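Local coordinates for protein acyl-coenzyme A oxidase acox-1.2 (Caenorhabditis elegans, PDB 5K3J) that desaturates five-carbon omega-side-chain ascaroside-CoA pheromone precursors with FAD and oxygen, the first step of their peroxisomal beta-oxidation, at residues V464-Y467 against L468-S472; R492-A495 against W496-T499; G509-R512 against E513-W516; L529-R532 against L533-E537. All coordinates share one frame; numbering follows the deposited sequence.

Contact 1. Residues V464-Y467 against L468-S472; sequences VASY and LADKS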
loop_
_atom_site.group_PDB
_atom_site.type_symbol
_atom_site.label_atom_id
_atom_site.label_comp_id
_atom_site.label_asym_id
_atom_site.label_seq_id
_atom_site.Cartn_x
_atom_site.Cartn_y
_atom_site.Cartn_z
ATOM N N VAL A 464 25.016 0.344 -21.817
ATOM C CA VAL A 464 24.325 0.585 -20.558
ATOM C C VAL A 464 25.327 0.644 -19.409
ATOM O O VAL A 464 25.182 1.441 -18.481
ATOM C CB VAL A 464 23.277 -0.509 -20.269
ATOM C CG1 VAL A 464 22.473 -0.165 -19.026
ATOM C CG2 VAL A 464 22.353 -0.695 -21.463
ATOM N N ALA A 465 26.352 -0.199 -19.482
ATOM C CA ALA A 465 27.352 -0.285 -18.423
ATOM C C ALA A 465 28.530 0.659 -18.660
ATOM O O ALA A 465 29.265 0.983 -17.726
ATOM C CB ALA A 465 27.845 -1.716 -18.287
ATOM N N SER A 466 28.689 1.088 -19.912
ATOM C CA SER A 466 29.786 1.950 -20.361
ATOM C C SER A 466 30.246 3.010 -19.363
ATOM O O SER A 466 31.443 3.157 -19.113
ATOM C CB SER A 466 29.384 2.655 -21.656
ATOM O OG SER A 466 30.033 3.911 -21.770
ATOM N N TYR A 467 29.288 3.738 -18.794
ATOM C CA TYR A 467 29.582 4.886 -17.939
ATOM C C TYR A 467 30.368 4.519 -16.684
ATOM O O TYR A 467 30.854 5.398 -15.975
ATOM C CB TYR A 467 28.280 5.587 -17.534
ATOM C CG TYR A 467 27.506 4.864 -16.452
ATOM C CD1 TYR A 467 26.641 3.823 -16.766
ATOM C CD2 TYR A 467 27.639 5.224 -15.115
ATOM C CE1 TYR A 467 25.933 3.160 -15.775
ATOM C CE2 TYR A 467 26.938 4.566 -14.121
ATOM C CZ TYR A 467 26.085 3.535 -14.457
ATOM O OH TYR A 467 25.384 2.880 -13.468
ATOM N N LEU A 468 30.477 3.225 -16.402
ATOM C CA LEU A 468 31.179 2.761 -15.212
ATOM C C LEU A 468 32.695 2.846 -15.371
ATOM O O LEU A 468 33.412 3.078 -14.398
ATOM C CB LEU A 468 30.768 1.326 -14.875
ATOM C CG LEU A 468 29.336 1.121 -14.377
ATOM C CD1 LEU A 468 29.018 -0.360 -14.289
ATOM C CD2 LEU A 468 29.119 1.796 -13.029
ATOM N N ALA A 469 33.185 2.660 -16.592
ATOM C CA ALA A 469 34.622 2.690 -16.837
ATOM C C ALA A 469 35.138 4.120 -16.956
ATOM O O ALA A 469 36.344 4.356 -16.950
ATOM C CB ALA A 469 34.960 1.900 -18.088
ATOM N N ASP A 470 34.215 5.068 -17.065
ATOM C CA ASP A 470 34.579 6.471 -17.226
ATOM C C ASP A 470 34.915 7.137 -15.905
ATOM O O ASP A 470 35.151 6.483 -14.893
ATOM C CB ASP A 470 33.444 7.260 -17.887
ATOM C CG ASP A 470 33.091 6.740 -19.257
ATOM O OD1 ASP A 470 33.927 6.029 -19.852
ATOM O OD2 ASP A 470 31.980 7.050 -19.740
ATOM N N LYS A 471 34.923 8.462 -15.950
ATOM C CA LYS A 471 34.957 9.303 -14.769
ATOM C C LYS A 471 34.439 10.663 -15.205
ATOM O O LYS A 471 34.844 11.182 -16.244
ATOM C CB LYS A 471 36.370 9.382 -14.178
ATOM C CG LYS A 471 37.342 10.187 -15.019
ATOM C CD LYS A 471 38.773 9.820 -14.688
ATOM C CE LYS A 471 39.753 10.764 -15.363
ATOM N NZ LYS A 471 39.599 10.769 -16.848
ATOM N N SER A 472 33.515 11.221 -14.436
ATOM C CA SER A 472 32.933 12.499 -14.808
ATOM C C SER A 472 33.590 13.631 -14.020
ATOM O O SER A 472 33.718 14.756 -14.513
ATOM C CB SER A 472 31.421 12.487 -14.590
ATOM O OG SER A 472 30.798 13.454 -15.418
#
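Tyr-467 and Leu-468 meet within two successive, overlapping i+3 turns in the loop between helices 435-450 and 481-507, a worked case of how neighbouring side chains pack on a turn. Two backbone hydrogen bonds of the i+3 to i kind define these turns: Leu-468 N to Ala-465 O at 2.9 Å, and Ala-469 N to Ser-466 O at 3.1 Å. The first is the straighter, with an N-H...O angle of 163°; in the second the donor stands above the carbonyl plane.

The apolar part rests on a CH-pi contact between neighbours. Leu-468 CG lies over one face of the Tyr-467 ring, 4.1 Å from its centroid, while CD2 of the same leucine comes within 3.7 Å of Tyr-467 CE2. The tyrosine reaches this place because its CG sits between the backbone N and the carbonyl carbon (chi1 77°), which sets the ring alongside Leu-468, the two side chains pointing the same way. At the rim of the ring, in its plane, stands Val-464 O.

Polar groups fasten the turns to their surroundings. Tyr-467 OH is hydrogen-bonded to His-530 ND1 of helix 520-543, and Tyr-467 O accepts from Arg-492 of helix 481-507. With an alanine in place of Tyr-467, Leu-468 would probably lose the ring surface it packs against, and His-530 would be left without its hydroxyl mate. Leu-468 CB lies 3.2 Å from Ala-465 O, the carbonyl that also accepts from Leu-468 N.

Contact 2. Residues R492-A495 against W496-T499; sequences RRQA and WKAT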
loop_
_atom_site.group_PDB
_atom_site.type_symbol
_atom_site.label_atom_id
_atom_site.label_comp_id
_atom_site.label_asym_id
_atom_site.label_seq_id
_atom_site.Cartn_x
_atom_site.Cartn_y
_atom_site.Cartn_z
ATOM N N ARG A 492 27.865 5.157 -10.436
ATOM C CA ARG A 492 29.252 4.714 -10.548
ATOM C C ARG A 492 29.936 4.694 -9.189
ATOM O O ARG A 492 30.654 3.751 -8.856
ATOM C CB ARG A 492 30.027 5.625 -11.501
ATOM C CG ARG A 492 31.522 5.356 -11.551
ATOM C CD ARG A 492 32.272 6.476 -12.268
ATOM N NE ARG A 492 31.699 6.786 -13.576
ATOM C CZ ARG A 492 31.022 7.897 -13.851
ATOM N NH1 ARG A 492 30.834 8.813 -12.908
ATOM N NH2 ARG A 492 30.537 8.097 -15.070
ATOM N N ARG A 493 29.703 5.754 -8.418
ATOM C CA ARG A 493 30.216 5.878 -7.057
ATOM C C ARG A 493 29.850 4.654 -6.228
ATOM O O ARG A 493 30.720 3.898 -5.798
ATOM C CB ARG A 493 29.660 7.143 -6.396
ATOM C CG ARG A 493 30.661 7.956 -5.584
ATOM C CD ARG A 493 31.056 7.269 -4.286
ATOM N NE ARG A 493 32.323 6.555 -4.416
ATOM C CZ ARG A 493 33.083 6.189 -3.389
ATOM N NH1 ARG A 493 34.220 5.541 -3.603
ATOM N NH2 ARG A 493 32.710 6.475 -2.148
ATOM N N GLN A 494 28.550 4.466 -6.022
ATOM C CA GLN A 494 28.033 3.371 -5.210
ATOM C C GLN A 494 28.414 2.008 -5.774
ATOM O O GLN A 494 28.736 1.093 -5.016
ATOM C CB GLN A 494 26.512 3.476 -5.095
ATOM C CG GLN A 494 25.861 2.403 -4.235
ATOM C CD GLN A 494 26.205 2.541 -2.769
ATOM O OE1 GLN A 494 26.416 3.648 -2.272
ATOM N NE2 GLN A 494 26.268 1.416 -2.068
ATOM N N ALA A 495 28.364 1.880 -7.099
ATOM C CA ALA A 495 28.686 0.625 -7.778
ATOM C C ALA A 495 30.056 0.097 -7.363
ATOM O O ALA A 495 30.186 -1.052 -6.942
ATOM C CB ALA A 495 28.628 0.811 -9.290
ATOM N N TRP A 496 31.072 0.946 -7.485
ATOM C CA TRP A 496 32.412 0.622 -7.014
ATOM C C TRP A 496 32.436 0.464 -5.499
ATOM O O TRP A 496 33.014 -0.486 -4.969
ATOM C CB TRP A 496 33.404 1.707 -7.438
ATOM C CG TRP A 496 33.846 1.603 -8.856
ATOM C CD1 TRP A 496 33.248 2.166 -9.946
ATOM C CD2 TRP A 496 34.991 0.897 -9.344
ATOM N NE1 TRP A 496 33.950 1.852 -11.083
ATOM C CE2 TRP A 496 35.024 1.074 -10.742
ATOM C CE3 TRP A 496 35.992 0.132 -8.738
ATOM C CZ2 TRP A 496 36.018 0.514 -11.542
ATOM C CZ3 TRP A 496 36.977 -0.422 -9.533
ATOM C CH2 TRP A 496 36.983 -0.229 -10.920
ATOM N N LYS A 497 31.796 1.407 -4.817
ATOM C CA LYS A 497 31.770 1.453 -3.359
ATOM C C LYS A 497 31.225 0.161 -2.759
ATOM O O LYS A 497 31.712 -0.307 -1.731
ATOM C CB LYS A 497 30.932 2.645 -2.888
ATOM C CG LYS A 497 31.205 3.116 -1.466
ATOM C CD LYS A 497 30.205 2.552 -0.473
ATOM C CE LYS A 497 30.412 3.171 0.896
ATOM N NZ LYS A 497 30.208 4.647 0.889
ATOM N N ALA A 498 30.215 -0.413 -3.405
ATOM C CA ALA A 498 29.608 -1.645 -2.915
ATOM C C ALA A 498 30.420 -2.867 -3.337
ATOM O O ALA A 498 30.565 -3.822 -2.572
ATOM C CB ALA A 498 28.171 -1.763 -3.407
ATOM N N THR A 499 30.953 -2.831 -4.555
ATOM C CA THR A 499 31.734 -3.945 -5.079
ATOM C C THR A 499 32.994 -4.179 -4.246
ATOM O O THR A 499 33.303 -5.315 -3.882
ATOM C CB THR A 499 32.128 -3.714 -6.554
ATOM O OG1 THR A 499 30.953 -3.738 -7.375
ATOM C CG2 THR A 499 33.091 -4.795 -7.029
#
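Ala-495 O takes two bonds from Thr-499, one at 3.1 Å from Thr-499 N and one at 2.8 Å from Thr-499 OG1, and this doubly held carbonyl marks the close-packed side of one stretch of helix 481-507. The two donors arrive from opposite faces of the carbonyl plane. Thr-499 can do this because its OG1 stands beside its own backbone N and anti to the carbonyl carbon (chi1 -67°). A valine in its place would keep the branched shape but is likely to leave this buried carbonyl with the backbone N-H as its one partner within the turn. Close by, the Trp-496 ring presents its edge to Arg-492 O, with CD1 also 4.0 Å from Arg-492 CG. Gln-494 NE2 lies 3.9 Å from Ala-498 CB and is hydrogen-bonded to Glu-522 OE1 of helix 520-543.

The partly exposed side is looser. Here Lys-497 CG lies over one face of the Arg-493 guanidinium, toward its rim, 3.7 Å from NH2, as the two chains cross obliquely. Their charged ends also come near, Arg-493 NH2 being 4.3 Å from Lys-497 NZ, a mildly unfavourable pairing that is probably eased by the salt bridge from Lys-497 to Asp-584 of the second subunit. Taken together, the i to i+4 backbone ladder with a threonine hydroxyl folded back on the preceding turn is the ordinary alpha-helical pattern, used here in the C-terminal helical region of an acyl-CoA oxidase, at a dimer contact near the ATP site.

Contact 3. Residues G509-R512 against E513-W516; sequences GESR and EVAW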
loop_
_atom_site.group_PDB
_atom_site.type_symbol
_atom_site.label_atom_id
_atom_site.label_comp_id
_atom_site.label_asym_id
_atom_site.label_seq_id
_atom_site.Cartn_x
_atom_site.Cartn_y
_atom_site.Cartn_z
ATOM N N GLY A 509 38.626 -13.206 3.729
ATOM C CA GLY A 509 38.536 -14.651 3.705
ATOM C C GLY A 509 37.165 -15.153 4.112
ATOM O O GLY A 509 36.993 -16.334 4.411
ATOM N N GLU A 510 36.189 -14.253 4.143
ATOM C CA GLU A 510 34.806 -14.658 4.341
ATOM C C GLU A 510 34.305 -15.204 3.011
ATOM O O GLU A 510 34.522 -14.587 1.967
ATOM C CB GLU A 510 33.944 -13.489 4.827
ATOM C CG GLU A 510 32.876 -13.858 5.848
ATOM C CD GLU A 510 33.408 -13.912 7.271
ATOM O OE1 GLU A 510 34.643 -13.962 7.453
ATOM O OE2 GLU A 510 32.587 -13.900 8.212
ATOM N N SER A 511 33.657 -16.365 3.054
ATOM C CA SER A 511 33.229 -17.057 1.840
ATOM C C SER A 511 32.327 -16.179 0.982
ATOM O O SER A 511 31.646 -15.294 1.495
ATOM C CB SER A 511 32.507 -18.358 2.187
ATOM O OG SER A 511 31.107 -18.158 2.283
ATOM N N ARG A 512 32.330 -16.442 -0.323
ATOM C CA ARG A 512 31.610 -15.622 -1.296
ATOM C C ARG A 512 30.153 -15.383 -0.922
ATOM O O ARG A 512 29.703 -14.238 -0.857
ATOM C CB ARG A 512 31.667 -16.265 -2.680
ATOM C CG ARG A 512 30.753 -15.590 -3.688
ATOM C CD ARG A 512 30.850 -16.230 -5.056
ATOM N NE ARG A 512 30.506 -15.273 -6.104
ATOM C CZ ARG A 512 31.397 -14.526 -6.750
ATOM N NH1 ARG A 512 30.996 -13.678 -7.686
ATOM N NH2 ARG A 512 32.690 -14.629 -6.462
ATOM N N GLU A 513 29.425 -16.469 -0.688
ATOM C CA GLU A 513 28.019 -16.397 -0.312
ATOM C C GLU A 513 27.791 -15.477 0.886
ATOM O O GLU A 513 26.890 -14.640 0.877
ATOM C CB GLU A 513 27.480 -17.797 -0.005
ATOM C CG GLU A 513 27.114 -18.624 -1.232
ATOM C CD GLU A 513 28.323 -19.089 -2.025
ATOM O OE1 GLU A 513 29.428 -19.163 -1.445
ATOM O OE2 GLU A 513 28.168 -19.379 -3.231
ATOM N N VAL A 514 28.616 -15.632 1.916
ATOM C CA VAL A 514 28.489 -14.814 3.115
ATOM C C VAL A 514 28.997 -13.398 2.862
ATOM O O VAL A 514 28.406 -12.424 3.333
ATOM C CB VAL A 514 29.248 -15.439 4.307
ATOM C CG1 VAL A 514 29.184 -14.533 5.530
ATOM C CG2 VAL A 514 28.677 -16.809 4.630
ATOM N N ALA A 515 30.091 -13.288 2.114
ATOM C CA ALA A 515 30.610 -11.989 1.708
ATOM C C ALA A 515 29.571 -11.231 0.891
ATOM O O ALA A 515 29.398 -10.026 1.052
ATOM C CB ALA A 515 31.890 -12.155 0.912
ATOM N N TRP A 516 28.884 -11.953 0.013
ATOM C CA TRP A 516 27.799 -11.378 -0.773
ATOM C C TRP A 516 26.651 -10.934 0.127
ATOM O O TRP A 516 26.084 -9.855 -0.052
ATOM C CB TRP A 516 27.286 -12.383 -1.809
ATOM C CG TRP A 516 26.165 -11.844 -2.627
ATOM C CD1 TRP A 516 24.833 -12.088 -2.458
ATOM C CD2 TRP A 516 26.271 -10.948 -3.737
ATOM N NE1 TRP A 516 24.103 -11.404 -3.398
ATOM C CE2 TRP A 516 24.962 -10.697 -4.195
ATOM C CE3 TRP A 516 27.344 -10.337 -4.390
ATOM C CZ2 TRP A 516 24.699 -9.863 -5.274
ATOM C CZ3 TRP A 516 27.081 -9.512 -5.462
ATOM C CH2 TRP A 516 25.769 -9.278 -5.890
#
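Glu-510, with a chi1 of -143°, and Val-514, with CG1 anti to its backbone N (chi1 176°), are turned so that Glu-510 CG comes to 3.8 Å from Val-514 CG1, the two chains meeting at a slant. The same valine rotation leaves CG2 beside the backbone N, where it lies 3.6 Å from Ser-511 OG.

These side chains flank the start of helix 512-518, with Ser-511 at the N-cap position. Two residues earlier, Gly-509, with positive phi, is the C-prime residue of a Schellman motif that ends helix 481-507, the backbone N atoms of Glu-510 and Gly-509 turning back to Leu-505 O and Met-506 O. One helix is thus closed and the next opened within a few residues. The new helix begins with Ala-515 N bonded to Ser-511 O at 2.6 Å and Trp-516 N bonded to Arg-512 O, both nearly along the C=O axis. Ala-515 CB rests close to Ser-511 O, while the indole of Trp-516 leads away to a cation-pi contact with Arg-444 and an edge-to-face meeting with Phe-502.

Ser-511 OG is hydrogen-bonded to Asp-324 OD1 of the second subunit, which also packs on Glu-513 and Val-514, so this N-cap is also a point of dimer contact. The nearby amino end of the helix would probably favour the charged form of that aspartate.

Contact 4. Residues L529-R532 against L533-E537; sequences LHTR and LFIIE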
loop_
_atom_site.group_PDB
_atom_site.type_symbol
_atom_site.label_atom_id
_atom_site.label_comp_id
_atom_site.label_asym_id
_atom_site.label_seq_id
_atom_site.Cartn_x
_atom_site.Cartn_y
_atom_site.Cartn_z
ATOM N N LEU A 529 20.195 2.886 -8.063
ATOM C CA LEU A 529 20.818 4.051 -8.680
ATOM C C LEU A 529 21.014 3.852 -10.184
ATOM O O LEU A 529 20.733 4.753 -10.976
ATOM C CB LEU A 529 22.156 4.363 -8.004
ATOM C CG LEU A 529 22.048 4.946 -6.593
ATOM C CD1 LEU A 529 23.416 5.074 -5.945
ATOM C CD2 LEU A 529 21.349 6.293 -6.641
ATOM N N HIS A 530 21.472 2.666 -10.571
ATOM C CA HIS A 530 21.754 2.361 -11.973
ATOM C C HIS A 530 20.505 2.464 -12.855
ATOM O O HIS A 530 20.544 3.081 -13.920
ATOM C CB HIS A 530 22.362 0.962 -12.093
ATOM C CG HIS A 530 22.657 0.547 -13.502
ATOM N ND1 HIS A 530 23.914 0.637 -14.060
ATOM C CD2 HIS A 530 21.853 0.039 -14.466
ATOM C CE1 HIS A 530 23.873 0.200 -15.305
ATOM N NE2 HIS A 530 22.634 -0.167 -15.579
ATOM N N THR A 531 19.401 1.866 -12.409
ATOM C CA THR A 531 18.164 1.856 -13.194
ATOM C C THR A 531 17.462 3.203 -13.215
ATOM O O THR A 531 16.734 3.515 -14.156
ATOM C CB THR A 531 17.148 0.827 -12.673
ATOM O OG1 THR A 531 16.339 1.421 -11.650
ATOM C CG2 THR A 531 17.847 -0.388 -12.130
ATOM N N ARG A 532 17.647 3.987 -12.160
ATOM C CA ARG A 532 17.049 5.308 -12.122
ATOM C C ARG A 532 17.745 6.189 -13.143
ATOM O O ARG A 532 17.123 7.045 -13.770
ATOM C CB ARG A 532 17.137 5.918 -10.724
ATOM C CG ARG A 532 16.169 5.304 -9.726
ATOM C CD ARG A 532 15.386 6.374 -8.991
ATOM N NE ARG A 532 15.609 6.318 -7.552
ATOM C CZ ARG A 532 15.063 7.161 -6.684
ATOM N NH1 ARG A 532 14.259 8.126 -7.111
ATOM N NH2 ARG A 532 15.317 7.044 -5.387
ATOM N N LEU A 533 19.045 5.966 -13.306
ATOM C CA LEU A 533 19.810 6.638 -14.344
ATOM C C LEU A 533 19.248 6.287 -15.713
ATOM O O LEU A 533 19.074 7.160 -16.562
ATOM C CB LEU A 533 21.292 6.260 -14.258
ATOM C CG LEU A 533 22.181 6.532 -15.477
ATOM C CD1 LEU A 533 22.184 8.006 -15.863
ATOM C CD2 LEU A 533 23.600 6.050 -15.218
ATOM N N PHE A 534 18.953 5.005 -15.917
ATOM C CA PHE A 534 18.455 4.529 -17.203
ATOM C C PHE A 534 17.085 5.103 -17.543
ATOM O O PHE A 534 16.847 5.516 -18.677
ATOM C CB PHE A 534 18.387 3.001 -17.219
ATOM C CG PHE A 534 17.967 2.430 -18.543
ATOM C CD1 PHE A 534 18.907 2.133 -19.515
ATOM C CD2 PHE A 534 16.628 2.193 -18.817
ATOM C CE1 PHE A 534 18.522 1.613 -20.736
ATOM C CE2 PHE A 534 16.237 1.675 -20.032
ATOM C CZ PHE A 534 17.188 1.383 -20.995
ATOM N N ILE A 535 16.187 5.103 -16.562
ATOM C CA ILE A 535 14.842 5.649 -16.735
ATOM C C ILE A 535 14.908 7.089 -17.236
ATOM O O ILE A 535 14.146 7.491 -18.117
ATOM C CB ILE A 535 14.036 5.587 -15.419
ATOM C CG1 ILE A 535 13.780 4.132 -15.023
ATOM C CG2 ILE A 535 12.714 6.328 -15.554
ATOM C CD1 ILE A 535 13.360 3.947 -13.581
ATOM N N ILE A 536 15.844 7.852 -16.681
ATOM C CA ILE A 536 16.059 9.240 -17.070
ATOM C C ILE A 536 16.537 9.361 -18.519
ATOM O O ILE A 536 15.983 10.142 -19.297
ATOM C CB ILE A 536 17.077 9.913 -16.137
ATOM C CG1 ILE A 536 16.501 10.014 -14.725
ATOM C CG2 ILE A 536 17.455 11.289 -16.655
ATOM C CD1 ILE A 536 17.445 10.632 -13.726
ATOM N N GLU A 537 17.561 8.586 -18.872
ATOM C CA GLU A 537 18.108 8.590 -20.227
ATOM C C GLU A 537 17.048 8.227 -21.255
ATOM O O GLU A 537 16.890 8.902 -22.274
ATOM C CB GLU A 537 19.278 7.611 -20.341
ATOM C CG GLU A 537 20.426 7.879 -19.398
ATOM C CD GLU A 537 21.616 6.991 -19.688
ATOM O OE1 GLU A 537 21.604 5.822 -19.248
ATOM O OE2 GLU A 537 22.555 7.459 -20.368
#
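Leu-529 O, His-530 O, Thr-531 O and Arg-532 O accept in turn from the N-H groups of Leu-533, Phe-534, Ile-535 and Ile-536, the i to i+4 ladder of an alpha-helix. Its rungs range from 2.9 Å, for Ile-535 N to Thr-531 O, up to the longer bond of Ile-536 N to Arg-532 O at 3.3 Å. This is the buried middle of helix 520-543, whose faces are divided among several neighbours.

Across the turn the contacts are mostly of aliphatic carbons with carbonyl oxygens. Leu-533 CB lies 3.3 Å from His-530 O. Ile-535, with CG1 beside its backbone N (chi1 -66°), folds that branch back towards Thr-531 O. Both Ile-535 and Phe-534, the latter with CG anti to its backbone N, pack on helices 343-363 and 379-405, Phe-534 against Thr-355 and Leu-384.

Arg-532 reaches toward the ATP site, its guanidinium salt-bridged to Glu-566 and to Asp-569, the latter a residue of the ATP pocket; it may thereby help to position that carboxylate. On the face towards helix 481-507, Ile-536 bears on Phe-487 and Val-484, while its CG1 comes back to Arg-532 O at 3.2 Å.

Overall arrangement
Followed from the N terminus, the four contacts come in series, and none nests in or crosses another. Contact 1 makes two overlapping turns in the long connection after helix 435-450; contact 2 lies within the next helix, 481-507; contact 3 spans the short link into helix 512-518; contact 4 lies within helix 520-543. Each joins residues no more than a few positions apart, yet contacts 1, 2 and 4 all touch one another, with centres 12 to 15 Å apart, tying the connecting loop to two helices of the C-terminal region. Contact 3 stands apart, its nearest atoms about 7 Å from those of contact 2, but these two both meet the second subunit.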